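Local coordinates for protein ribokinase (Arabidopsis thaliana, PDB 6ILR) that catalyses the ATP- and magnesium-dependent phosphorylation of D-ribose at O-5, supplying D-ribose 5-phosphate for nucleotide synthesis and the pentose phosphate pathway, at residues Gly42-Ala47 with Gly294-Met299; Cys48-Met53 with Cys80-Asp85; Glu131-Ala136 with Lys155-Ala160; Lys239-Ser244 with Glu277-Ala282; Asp259-Ala264 with Ala284-Cys289. All blocks are in the same frame, centred on the assembly; numbering follows the deposited sequence.

Interaction 1: residues Gly42-Ala47 with Gly294-Met299. With NA (sodium ion), chain F.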
# COMPACT_ATOMS: atom_id res chain seq x y z
N GLY B 42 -12.83 7.73 -9.89
CA GLY B 42 -13.84 6.92 -10.57
C GLY B 42 -14.55 5.96 -9.62
O GLY B 42 -15.78 5.90 -9.60
N ALA B 43 -13.79 5.20 -8.84
CA ALA B 43 -14.40 4.25 -7.91
C ALA B 43 -15.24 4.99 -6.87
O ALA B 43 -16.31 4.53 -6.49
CB ALA B 43 -13.33 3.39 -7.25
N ASN B 44 -14.75 6.15 -6.42
CA ASN B 44 -15.49 7.00 -5.49
C ASN B 44 -16.84 7.40 -6.05
O ASN B 44 -17.87 7.28 -5.39
CB ASN B 44 -14.72 8.28 -5.15
CG ASN B 44 -13.59 8.04 -4.17
OD1 ASN B 44 -13.43 6.94 -3.63
ND2 ASN B 44 -12.80 9.08 -3.92
N GLN B 45 -16.84 7.89 -7.29
CA GLN B 45 -18.08 8.34 -7.91
C GLN B 45 -19.05 7.19 -8.13
O GLN B 45 -20.25 7.34 -7.91
CB GLN B 45 -17.75 9.08 -9.22
CG GLN B 45 -17.10 10.45 -8.90
CD GLN B 45 -16.70 11.28 -10.12
OE1 GLN B 45 -17.06 10.96 -11.25
NE2 GLN B 45 -15.92 12.33 -9.89
N ALA B 46 -18.54 6.03 -8.53
CA ALA B 46 -19.39 4.85 -8.70
C ALA B 46 -19.96 4.37 -7.37
O ALA B 46 -21.15 4.04 -7.29
CB ALA B 46 -18.60 3.73 -9.36
N ALA B 47 -19.12 4.33 -6.33
CA ALA B 47 -19.59 3.96 -4.99
C ALA B 47 -20.71 4.89 -4.55
O ALA B 47 -21.71 4.45 -3.99
CB ALA B 47 -18.44 3.98 -3.98
N GLY B 294 -12.61 8.53 5.47
CA GLY B 294 -12.56 7.67 4.29
C GLY B 294 -13.50 8.14 3.20
O GLY B 294 -14.55 8.69 3.48
N ALA B 295 -13.12 7.93 1.94
CA ALA B 295 -13.98 8.33 0.83
C ALA B 295 -15.20 7.42 0.75
O ALA B 295 -16.31 7.81 1.10
CB ALA B 295 -13.21 8.33 -0.48
N ILE B 296 -14.98 6.18 0.30
CA ILE B 296 -16.07 5.24 0.08
C ILE B 296 -16.88 4.87 1.34
O ILE B 296 -18.11 4.77 1.26
CB ILE B 296 -15.53 3.97 -0.60
CG1 ILE B 296 -15.10 4.32 -2.02
CG2 ILE B 296 -16.59 2.86 -0.61
CD1 ILE B 296 -14.70 3.14 -2.88
N PRO B 297 -16.22 4.68 2.50
CA PRO B 297 -17.03 4.47 3.72
C PRO B 297 -17.98 5.63 4.06
O PRO B 297 -19.01 5.38 4.69
CB PRO B 297 -15.96 4.32 4.81
CG PRO B 297 -14.77 3.83 4.12
CD PRO B 297 -14.78 4.47 2.77
N SER B 298 -17.66 6.85 3.66
CA SER B 298 -18.48 8.01 4.03
C SER B 298 -19.64 8.29 3.06
O SER B 298 -20.43 9.21 3.30
CB SER B 298 -17.60 9.26 4.16
OG SER B 298 -17.10 9.68 2.91
N MET B 299 -19.77 7.51 1.99
CA MET B 299 -20.83 7.75 1.02
C MET B 299 -22.20 7.55 1.68
O MET B 299 -22.47 6.49 2.21
CB MET B 299 -20.68 6.84 -0.19
CG MET B 299 -19.36 7.00 -0.97
SD MET B 299 -19.19 8.67 -1.62
CE MET B 299 -17.54 8.55 -2.33
NA NA F . -15.21 11.72 3.88
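Asn44 and Ala47 of helix 41-51 receive three side chains from the loop 294-299. The Ala295 methyl sits against the Asn44 amide, with Ala295 CB 3.5 Å from both Asn44 OD1 and Asn44 ND2. The two side chains of Asn44 and Ile296 cross obliquely, and Asn44 OD1 comes to 3.5 Å from Ile296 CG1. Ile296 holds CG1 anti to its carbonyl carbon (chi1 -68°), which carries CG1 and CD1 to the helix. Ala47 CB sits 3.9 Å from Ile296 CG1, with Ile296 CG2 and CD1 almost as near. Replacing Ile296 by an alanine would probably open a gap beside the Ala47 methyl and leave the Asn44 amide less confined. The Met299 chain bends at chi2 (-61°) and sets CE 3.3 Å from the backbone Asn44 O.

Further out, Asn44 ND2 gives a hydrogen bond to Asp259 OD2. Asp259 is the predicted proton acceptor, and Asn44 itself is predicted to bind substrate. On the far side of the loop, Ser298 OG binds a sodium ion at 2.9 Å, together with the backbone oxygens of Asp253, Cys289 and Val292. This ion sits where potassium is predicted to bind. Leu75 of helix 66-75 touches both Ala47 and Ile296, while Met299 reaches Thr260 on helix 257-270.

Interaction 2: residues Cys48-Met53 with Cys80-Asp85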
# COMPACT_ATOMS: atom_id res chain seq x y z
N CYS B 48 -20.54 6.18 -4.81
CA CYS B 48 -21.55 7.17 -4.43
C CYS B 48 -22.91 6.89 -5.07
O CYS B 48 -23.94 6.86 -4.39
CB CYS B 48 -21.08 8.57 -4.80
SG CYS B 48 -22.30 9.84 -4.37
N GLY B 49 -22.91 6.69 -6.38
CA GLY B 49 -24.14 6.41 -7.11
C GLY B 49 -24.84 5.15 -6.62
O GLY B 49 -26.05 5.14 -6.42
N ALA B 50 -24.06 4.08 -6.42
CA ALA B 50 -24.60 2.82 -5.92
C ALA B 50 -25.25 2.98 -4.55
O ALA B 50 -26.33 2.44 -4.29
CB ALA B 50 -23.49 1.75 -5.88
N LYS B 51 -24.59 3.73 -3.66
CA LYS B 51 -25.13 3.95 -2.32
C LYS B 51 -26.42 4.76 -2.37
O LYS B 51 -27.28 4.60 -1.51
CB LYS B 51 -24.11 4.66 -1.43
CG LYS B 51 -23.03 3.75 -0.90
CD LYS B 51 -23.59 2.78 0.12
CE LYS B 51 -24.17 3.53 1.32
NZ LYS B 51 -24.74 2.61 2.36
N LEU B 52 -26.55 5.62 -3.38
CA LEU B 52 -27.75 6.44 -3.52
C LEU B 52 -28.85 5.65 -4.21
O LEU B 52 -29.90 6.19 -4.54
CB LEU B 52 -27.46 7.73 -4.30
CG LEU B 52 -26.59 8.77 -3.61
CD1 LEU B 52 -26.27 9.90 -4.58
CD2 LEU B 52 -27.26 9.33 -2.36
N MET B 53 -28.57 4.38 -4.46
CA MET B 53 -29.55 3.43 -4.98
C MET B 53 -29.96 3.74 -6.41
O MET B 53 -31.10 3.53 -6.81
CB MET B 53 -30.79 3.39 -4.07
CG MET B 53 -30.48 3.07 -2.61
SD MET B 53 -29.95 1.36 -2.42
CE MET B 53 -31.45 0.49 -2.80
N CYS B 80 -20.79 -1.53 -1.79
CA CYS B 80 -21.69 -0.47 -2.24
C CYS B 80 -22.77 -0.94 -3.21
O CYS B 80 -23.82 -0.31 -3.31
CB CYS B 80 -20.88 0.66 -2.88
SG CYS B 80 -19.78 1.52 -1.72
N GLY B 81 -22.52 -2.04 -3.92
CA GLY B 81 -23.49 -2.54 -4.88
C GLY B 81 -23.31 -2.02 -6.30
O GLY B 81 -24.27 -1.95 -7.07
N VAL B 82 -22.09 -1.64 -6.65
CA VAL B 82 -21.76 -1.25 -8.02
C VAL B 82 -21.73 -2.48 -8.92
O VAL B 82 -21.21 -3.50 -8.52
CB VAL B 82 -20.39 -0.54 -8.07
CG1 VAL B 82 -20.00 -0.22 -9.51
CG2 VAL B 82 -20.38 0.70 -7.18
N HIS B 83 -22.27 -2.39 -10.13
CA HIS B 83 -22.11 -3.49 -11.08
C HIS B 83 -20.71 -3.48 -11.66
O HIS B 83 -20.30 -2.49 -12.27
CB HIS B 83 -23.14 -3.40 -12.22
CG HIS B 83 -24.55 -3.62 -11.78
ND1 HIS B 83 -25.33 -2.63 -11.24
CD2 HIS B 83 -25.34 -4.73 -11.82
CE1 HIS B 83 -26.53 -3.10 -10.96
NE2 HIS B 83 -26.55 -4.38 -11.30
N LEU B 84 -19.97 -4.57 -11.47
CA LEU B 84 -18.56 -4.62 -11.85
C LEU B 84 -18.28 -5.42 -13.13
O LEU B 84 -17.13 -5.70 -13.45
CB LEU B 84 -17.74 -5.21 -10.70
CG LEU B 84 -17.82 -4.36 -9.43
CD1 LEU B 84 -17.08 -5.02 -8.27
CD2 LEU B 84 -17.27 -2.97 -9.73
N ASP B 85 -19.35 -5.74 -13.85
CA ASP B 85 -19.27 -6.49 -15.11
C ASP B 85 -18.18 -6.02 -16.07
O ASP B 85 -17.57 -6.84 -16.77
CB ASP B 85 -20.62 -6.42 -15.83
CG ASP B 85 -21.75 -7.03 -15.02
OD1 ASP B 85 -22.15 -8.17 -15.34
OD2 ASP B 85 -22.24 -6.38 -14.07
O HOH W 1 -26.35 -0.06 -2.30
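Ala50 makes a small apolar contact with Cys80 and Val82, partly buried, where the end of helix 41-51 meets the loop between helix 66-75 and strand 88-90. The Ala50 methyl points into the loop. Its CB is 3.3 Å from the backbone Cys80 O and 3.5 Å from Val82 CG2. Val82 keeps CG1 anti to the backbone N (chi1 176°), which leaves CG2 beside that nitrogen and against the Ala50 methyl. Cys80 adds its CB, 4.1 Å from Ala50 CB.

The helix then stops in a Schellman motif, with Met53 at positive phi. Gly81 also has positive phi; a side chain there would point toward the helix and run into the Cys80 carbonyl. The two segments bracket strand 56-63 and helix 66-75 of the alpha/beta fold.

Towards the solvent, Lys51 bends at chi2 and chi3, and its CG rests 4.0 Å from Cys80 SG. A water bridges the two backbones here. It donates to Cys80 O at 2.7 Å and to Ala50 O at 3.2 Å. Cys48, on the side of the helix away from the loop, and Leu52 just after its end pack on helix 257-270. Val82 also touches Phe58 of strand 56-63.

Interaction 3: residues Glu131-Ala136 with Lys155-Ala160; sequences EIVRNA and KAVKKA
The Arg134 guanidinium is the flat group that reaches across to Ala156, and it meets Ala156 O obliquely. Its NH2 end comes near the Ala156 methyl, with Arg134 NH2 4.5 Å from Ala156 CB. The Arg134 chain is extended (chi2 -178°, chi3 175°) and passes across the second helix, which brings the guanidinium to the Ala156 turn. Its CG passes 4.0 Å from Ala156 O. That oxygen is buried by the contact and has no polar partner in the model. Within its own helix, Arg134 NH1 forms a salt bridge with Glu131 OE1 at 3.6 Å. This pairing is likely to steady the direction of the guanidinium; Asp127 adds a long, weak ion pair.

The inner half is apolar and more buried. Val133 CG2 lies 4.2 Å from Ala156 CB. With Val133 CG1 beside the backbone N (chi1 -52°), CG2 is left between N and the carbonyl carbon and meets Ala156. The Val157 CG2 branch meets the backbone of the first helix, 4.1 Å from Val133 O. At the end of the second segment Ala160 CB stands 4.5 Å from Arg134 O. None of these approaches is close, which marks a light contact.

Val133 also rests on Val6 and Val8 of strand 5-8. Helix 147-158 is the crossover helix of the beta-alpha-beta unit formed by the parallel strands 138-143 and 164-170. The contact sets helix 127-134 beside it on the central sheet, a layering seen in Rossmann-like alpha/beta folds.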
# COMPACT_ATOMS: atom_id res chain seq x y z
N GLU B 131 -20.40 -0.68 -25.34
CA GLU B 131 -21.84 -0.92 -25.35
C GLU B 131 -22.49 -0.53 -24.02
O GLU B 131 -23.68 -0.19 -23.99
CB GLU B 131 -22.14 -2.38 -25.69
CG GLU B 131 -23.33 -2.54 -26.64
CD GLU B 131 -23.12 -1.80 -27.96
OE1 GLU B 131 -22.07 -2.01 -28.61
OE2 GLU B 131 -24.00 -1.00 -28.36
N ILE B 132 -21.73 -0.56 -22.93
CA ILE B 132 -22.32 -0.17 -21.66
C ILE B 132 -22.54 1.35 -21.65
O ILE B 132 -23.56 1.82 -21.16
CB ILE B 132 -21.48 -0.62 -20.44
CG1 ILE B 132 -22.21 -0.28 -19.13
CG2 ILE B 132 -20.09 0.00 -20.46
CD1 ILE B 132 -23.61 -0.85 -19.04
N VAL B 133 -21.60 2.10 -22.23
CA VAL B 133 -21.74 3.55 -22.21
C VAL B 133 -22.85 3.96 -23.18
O VAL B 133 -23.52 4.97 -22.95
CB VAL B 133 -20.42 4.28 -22.55
CG1 VAL B 133 -19.29 3.77 -21.67
CG2 VAL B 133 -20.05 4.14 -24.01
N ARG B 134 -23.08 3.16 -24.21
CA ARG B 134 -24.15 3.45 -25.17
C ARG B 134 -25.53 3.19 -24.57
O ARG B 134 -26.55 3.68 -25.07
CB ARG B 134 -23.96 2.62 -26.45
CG ARG B 134 -22.81 3.11 -27.31
CD ARG B 134 -22.67 2.29 -28.58
NE ARG B 134 -21.64 2.85 -29.46
CZ ARG B 134 -20.53 2.21 -29.80
NH1 ARG B 134 -20.29 0.99 -29.35
NH2 ARG B 134 -19.65 2.80 -30.60
N ASN B 135 -25.57 2.42 -23.48
CA ASN B 135 -26.83 2.13 -22.82
C ASN B 135 -27.03 2.97 -21.56
O ASN B 135 -28.04 2.84 -20.89
CB ASN B 135 -26.92 0.64 -22.48
CG ASN B 135 -27.00 -0.24 -23.71
OD1 ASN B 135 -27.28 0.23 -24.81
ND2 ASN B 135 -26.76 -1.54 -23.52
N ALA B 136 -26.06 3.84 -21.26
CA ALA B 136 -26.12 4.66 -20.05
C ALA B 136 -27.27 5.65 -20.05
O ALA B 136 -27.75 6.06 -21.10
CB ALA B 136 -24.83 5.40 -19.86
N LYS B 155 -17.28 10.63 -27.08
CA LYS B 155 -17.75 10.61 -28.46
C LYS B 155 -18.77 9.51 -28.71
O LYS B 155 -19.68 9.68 -29.51
CB LYS B 155 -16.58 10.46 -29.43
CG LYS B 155 -15.73 11.71 -29.58
CD LYS B 155 -15.16 11.79 -30.99
CE LYS B 155 -13.64 11.86 -30.99
NZ LYS B 155 -13.14 13.22 -31.34
N ALA B 156 -18.61 8.38 -28.02
CA ALA B 156 -19.52 7.26 -28.19
C ALA B 156 -20.88 7.55 -27.58
O ALA B 156 -21.87 6.91 -27.93
CB ALA B 156 -18.92 5.99 -27.58
N VAL B 157 -20.92 8.50 -26.65
CA VAL B 157 -22.18 8.85 -26.01
C VAL B 157 -22.82 10.01 -26.76
O VAL B 157 -24.04 10.09 -26.85
CB VAL B 157 -21.99 9.25 -24.54
CG1 VAL B 157 -23.35 9.35 -23.88
CG2 VAL B 157 -21.13 8.24 -23.81
N LYS B 158 -21.98 10.91 -27.28
CA LYS B 158 -22.44 11.97 -28.16
C LYS B 158 -23.35 11.37 -29.24
O LYS B 158 -24.50 11.78 -29.38
CB LYS B 158 -21.25 12.70 -28.80
N LYS B 159 -22.84 10.37 -29.95
CA LYS B 159 -23.63 9.65 -30.95
C LYS B 159 -24.62 8.68 -30.30
O LYS B 159 -24.86 7.59 -30.81
CB LYS B 159 -22.72 8.90 -31.92
N ALA B 160 -25.21 9.09 -29.17
CA ALA B 160 -26.20 8.29 -28.46
C ALA B 160 -27.20 9.18 -27.73
O ALA B 160 -28.29 8.74 -27.35
CB ALA B 160 -25.50 7.34 -27.47

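Interaction 4: residues Lys239-Ser244 with Glu277-Ala282; sequences KPIQQS and ECLRFA
Leu279 makes the tightly packed, buried part of this contact, between Ile241 and Gln243 of strand 241-243. Its CD1 is 3.4 Å from Ile241 O and 3.6 Å from Ile241 CG2. The two side chains run obliquely to each other. Next to them Gln243 CB meets Leu279 CB at 3.9 Å. Leu279 continues inward to Ser231 and Leu233 of strand 231-235.

The outer side is more polar and more exposed to solvent, though one approach there is close: Gln243 OE1 is 3.2 Å from Arg280 CG. The Gln243 chain leaves with CG beside the carbonyl carbon (chi1 172°) and folds at chi2, which brings its amide to Arg280. The two side chains cross at about a right angle. The guanidinium itself leads away, and one face lies over Glu277 CA. Gln243 NE2 donates to Ser244 O at 2.8 Å in a nearly straight bond (164°), with Ser244 O near the amide plane, which fixes the rotation of the amide. With an alanine in place of Gln243, Ser244 O would probably lose this donor and the Arg280 chain would be left freer to move.

The strand and helix axes are 8.7 Å apart and only 20° from parallel. Strand 241-243 is an edge of the large mixed sheet, and helix 275-289 lies against it, as in the alpha/beta core of PfkB-family kinases.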
# COMPACT_ATOMS: atom_id res chain seq x y z
N LYS B 239 -29.50 32.24 -16.39
CA LYS B 239 -28.97 32.80 -15.15
C LYS B 239 -28.37 31.68 -14.32
O LYS B 239 -28.96 30.61 -14.21
CB LYS B 239 -30.08 33.51 -14.37
CG LYS B 239 -29.55 34.45 -13.30
CD LYS B 239 -30.67 35.26 -12.63
CE LYS B 239 -31.41 34.44 -11.59
NZ LYS B 239 -32.31 35.30 -10.77
N PRO B 240 -27.19 31.93 -13.72
CA PRO B 240 -26.53 30.92 -12.89
C PRO B 240 -27.38 30.54 -11.68
O PRO B 240 -28.15 31.37 -11.19
CB PRO B 240 -25.24 31.61 -12.44
CG PRO B 240 -25.01 32.67 -13.45
CD PRO B 240 -26.37 33.14 -13.85
N ILE B 241 -27.26 29.30 -11.23
CA ILE B 241 -27.93 28.87 -10.01
C ILE B 241 -26.87 28.66 -8.94
O ILE B 241 -25.92 27.91 -9.15
CB ILE B 241 -28.73 27.59 -10.22
CG1 ILE B 241 -29.67 27.75 -11.41
CG2 ILE B 241 -29.52 27.24 -8.97
CD1 ILE B 241 -30.48 26.53 -11.70
N GLN B 242 -27.01 29.36 -7.82
CA GLN B 242 -26.05 29.26 -6.74
C GLN B 242 -26.60 28.44 -5.58
O GLN B 242 -27.80 28.44 -5.30
CB GLN B 242 -25.65 30.65 -6.24
CG GLN B 242 -25.02 31.54 -7.31
CD GLN B 242 -24.50 32.86 -6.75
OE1 GLN B 242 -24.92 33.94 -7.17
NE2 GLN B 242 -23.58 32.77 -5.79
N GLN B 243 -25.71 27.73 -4.90
CA GLN B 243 -26.08 26.89 -3.76
C GLN B 243 -24.97 26.96 -2.73
O GLN B 243 -23.82 26.61 -3.02
CB GLN B 243 -26.32 25.44 -4.21
CG GLN B 243 -26.52 24.46 -3.07
CD GLN B 243 -27.73 24.81 -2.21
OE1 GLN B 243 -28.85 24.90 -2.71
NE2 GLN B 243 -27.50 25.03 -0.92
N SER B 244 -25.27 27.43 -1.53
CA SER B 244 -24.25 27.49 -0.48
C SER B 244 -24.06 26.09 0.11
O SER B 244 -24.85 25.18 -0.18
CB SER B 244 -24.61 28.50 0.60
OG SER B 244 -25.85 28.18 1.19
N GLU B 277 -32.85 21.56 -7.53
CA GLU B 277 -32.97 20.37 -6.70
C GLU B 277 -31.69 19.55 -6.79
O GLU B 277 -31.20 19.03 -5.79
CB GLU B 277 -34.18 19.53 -7.13
CG GLU B 277 -35.53 20.17 -6.78
CD GLU B 277 -36.72 19.48 -7.44
OE1 GLU B 277 -36.55 18.85 -8.50
OE2 GLU B 277 -37.84 19.58 -6.89
N CYS B 278 -31.14 19.45 -8.00
CA CYS B 278 -29.87 18.77 -8.23
C CYS B 278 -28.75 19.36 -7.39
O CYS B 278 -28.04 18.62 -6.70
CB CYS B 278 -29.48 18.83 -9.72
SG CYS B 278 -30.50 17.78 -10.77
N LEU B 279 -28.59 20.68 -7.43
CA LEU B 279 -27.56 21.33 -6.62
C LEU B 279 -27.78 21.11 -5.12
O LEU B 279 -26.82 20.93 -4.36
CB LEU B 279 -27.53 22.83 -6.90
CG LEU B 279 -26.81 23.33 -8.14
CD1 LEU B 279 -26.91 24.83 -8.19
CD2 LEU B 279 -25.35 22.91 -8.12
N ARG B 280 -29.04 21.17 -4.69
CA ARG B 280 -29.37 21.00 -3.28
C ARG B 280 -29.03 19.59 -2.80
O ARG B 280 -28.40 19.40 -1.76
CB ARG B 280 -30.85 21.30 -3.04
CG ARG B 280 -31.14 22.65 -2.39
CD ARG B 280 -32.51 23.17 -2.82
NE ARG B 280 -33.50 22.10 -2.85
CZ ARG B 280 -34.59 22.11 -3.61
NH1 ARG B 280 -34.83 23.13 -4.42
NH2 ARG B 280 -35.43 21.08 -3.57
N PHE B 281 -29.46 18.62 -3.59
CA PHE B 281 -29.22 17.20 -3.34
C PHE B 281 -27.72 16.92 -3.25
O PHE B 281 -27.27 16.24 -2.34
CB PHE B 281 -29.88 16.39 -4.46
CG PHE B 281 -29.81 14.91 -4.27
CD1 PHE B 281 -30.76 14.25 -3.50
CD2 PHE B 281 -28.84 14.16 -4.91
CE1 PHE B 281 -30.72 12.87 -3.34
CE2 PHE B 281 -28.79 12.79 -4.76
CZ PHE B 281 -29.74 12.14 -3.97
N ALA B 282 -26.95 17.46 -4.21
CA ALA B 282 -25.50 17.29 -4.23
C ALA B 282 -24.85 17.90 -3.00
O ALA B 282 -23.93 17.31 -2.43
CB ALA B 282 -24.90 17.92 -5.52

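Interaction 5: residues Asp259-Ala264 with Ala284-Cys289; sequences DTFTAA and AAASLC. With NA (sodium ion), chain F.
Thr260, Phe261 and Ala264 face Ala285, Ala286 and Cys289 in an antiparallel pair of helices, 257-270 and 275-289. The first helix starts in the Gly-Ala-Gly-Asp signature of PfkB kinases. The short axes come within 8.0 Å at an angle of 151°. Small residues permit this: Ala264 CB touches Ala285 CB at 3.6 Å. Thr260 holds CG2 anti to its backbone nitrogen, and this methyl reaches Ala285 CB at 3.7 Å. Its hydroxyl is hydrogen-bonded to Gly256 O, just before the helix. Thr260 OG1 also lies 3.4 Å from Cys289 SG. The Phe261 ring offers its edge, near the ring plane, to the Ala286 methyl, with Phe261 CD2 4.1 Å from Ala286 CB.

One turn past Ala285 the second helix ends, and Cys289 O binds the sodium ion at 2.7 Å. At the start of the first segment, Asp259 OD1 is hydrogen-bonded to Gln45 of helix 41-51. The helix pair thus links Asp259, the predicted catalytic aspartate, to the monovalent-cation site, the two features that lie close together in ribokinases.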
# COMPACT_ATOMS: atom_id res chain seq x y z
N ASP B 259 -15.99 14.21 -5.20
CA ASP B 259 -16.55 13.06 -5.90
C ASP B 259 -18.01 12.81 -5.55
O ASP B 259 -18.81 12.54 -6.43
CB ASP B 259 -15.73 11.81 -5.59
CG ASP B 259 -14.33 11.91 -6.12
OD1 ASP B 259 -14.17 12.42 -7.25
OD2 ASP B 259 -13.39 11.51 -5.39
N THR B 260 -18.32 12.88 -4.26
CA THR B 260 -19.69 12.71 -3.78
C THR B 260 -20.59 13.77 -4.41
O THR B 260 -21.66 13.45 -4.93
CB THR B 260 -19.77 12.83 -2.25
OG1 THR B 260 -18.91 11.85 -1.64
CG2 THR B 260 -21.19 12.60 -1.77
N PHE B 261 -20.15 15.03 -4.37
CA PHE B 261 -20.96 16.12 -4.89
C PHE B 261 -21.30 15.87 -6.35
O PHE B 261 -22.47 15.94 -6.76
CB PHE B 261 -20.23 17.47 -4.73
CG PHE B 261 -21.07 18.66 -5.14
CD1 PHE B 261 -21.12 19.07 -6.46
CD2 PHE B 261 -21.80 19.36 -4.19
CE1 PHE B 261 -21.91 20.16 -6.83
CE2 PHE B 261 -22.58 20.45 -4.55
CZ PHE B 261 -22.64 20.85 -5.87
N THR B 262 -20.28 15.53 -7.14
CA THR B 262 -20.48 15.35 -8.58
C THR B 262 -21.38 14.17 -8.86
O THR B 262 -22.29 14.28 -9.65
CB THR B 262 -19.13 15.16 -9.32
OG1 THR B 262 -18.27 16.27 -9.04
CG2 THR B 262 -19.35 15.08 -10.81
N ALA B 263 -21.13 13.03 -8.20
CA ALA B 263 -21.93 11.83 -8.47
C ALA B 263 -23.38 12.00 -8.02
O ALA B 263 -24.30 11.49 -8.68
CB ALA B 263 -21.30 10.60 -7.79
N ALA B 264 -23.59 12.70 -6.91
CA ALA B 264 -24.95 12.94 -6.41
C ALA B 264 -25.71 13.89 -7.34
O ALA B 264 -26.91 13.73 -7.57
CB ALA B 264 -24.91 13.53 -4.98
N ALA B 284 -26.20 18.38 -0.09
CA ALA B 284 -26.55 17.60 1.08
C ALA B 284 -25.71 16.32 1.16
O ALA B 284 -25.26 15.93 2.25
CB ALA B 284 -28.05 17.27 1.07
N ALA B 285 -25.46 15.69 0.02
CA ALA B 285 -24.66 14.47 0.01
C ALA B 285 -23.24 14.81 0.44
O ALA B 285 -22.65 14.11 1.26
CB ALA B 285 -24.67 13.78 -1.35
N ALA B 286 -22.70 15.90 -0.10
CA ALA B 286 -21.34 16.31 0.23
C ALA B 286 -21.21 16.68 1.71
O ALA B 286 -20.19 16.43 2.33
CB ALA B 286 -20.92 17.49 -0.64
N SER B 287 -22.27 17.27 2.26
CA SER B 287 -22.30 17.65 3.67
C SER B 287 -22.17 16.41 4.56
O SER B 287 -21.47 16.44 5.58
CB SER B 287 -23.59 18.40 4.00
OG SER B 287 -23.60 18.79 5.37
N LEU B 288 -22.85 15.34 4.18
CA LEU B 288 -22.78 14.10 4.95
C LEU B 288 -21.43 13.40 4.79
O LEU B 288 -20.87 12.88 5.76
CB LEU B 288 -23.90 13.15 4.54
CG LEU B 288 -25.31 13.62 4.92
CD1 LEU B 288 -26.34 12.70 4.30
CD2 LEU B 288 -25.47 13.65 6.44
N CYS B 289 -20.94 13.38 3.55
CA CYS B 289 -19.64 12.78 3.22
C CYS B 289 -18.53 13.23 4.17
O CYS B 289 -17.74 12.41 4.65
CB CYS B 289 -19.24 13.12 1.77
SG CYS B 289 -17.52 12.65 1.36
NA NA F . -15.21 11.72 3.88

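Interactions 1, 2 and 5 form a compact group, with centres 10 to 14 Å apart. Interactions 1 and 2 share helix 41-51, and 1 and 5 share the sodium ion. Interaction 4 lies about 12 Å from interaction 5, centre to centre; the two share helix 275-289, and interaction 4 also touches interaction 2 through Leu52 and Phe281. Interaction 3 stands apart, 19 to 27 Å from the others between centres. Along the chain, interaction 1 closes a long loop that contains 2 and 3 in series, then 4 and 5, whose segments alternate. An early helix, 41-51, thus meets late helices and a late loop around the predicted catalytic residue and cation site.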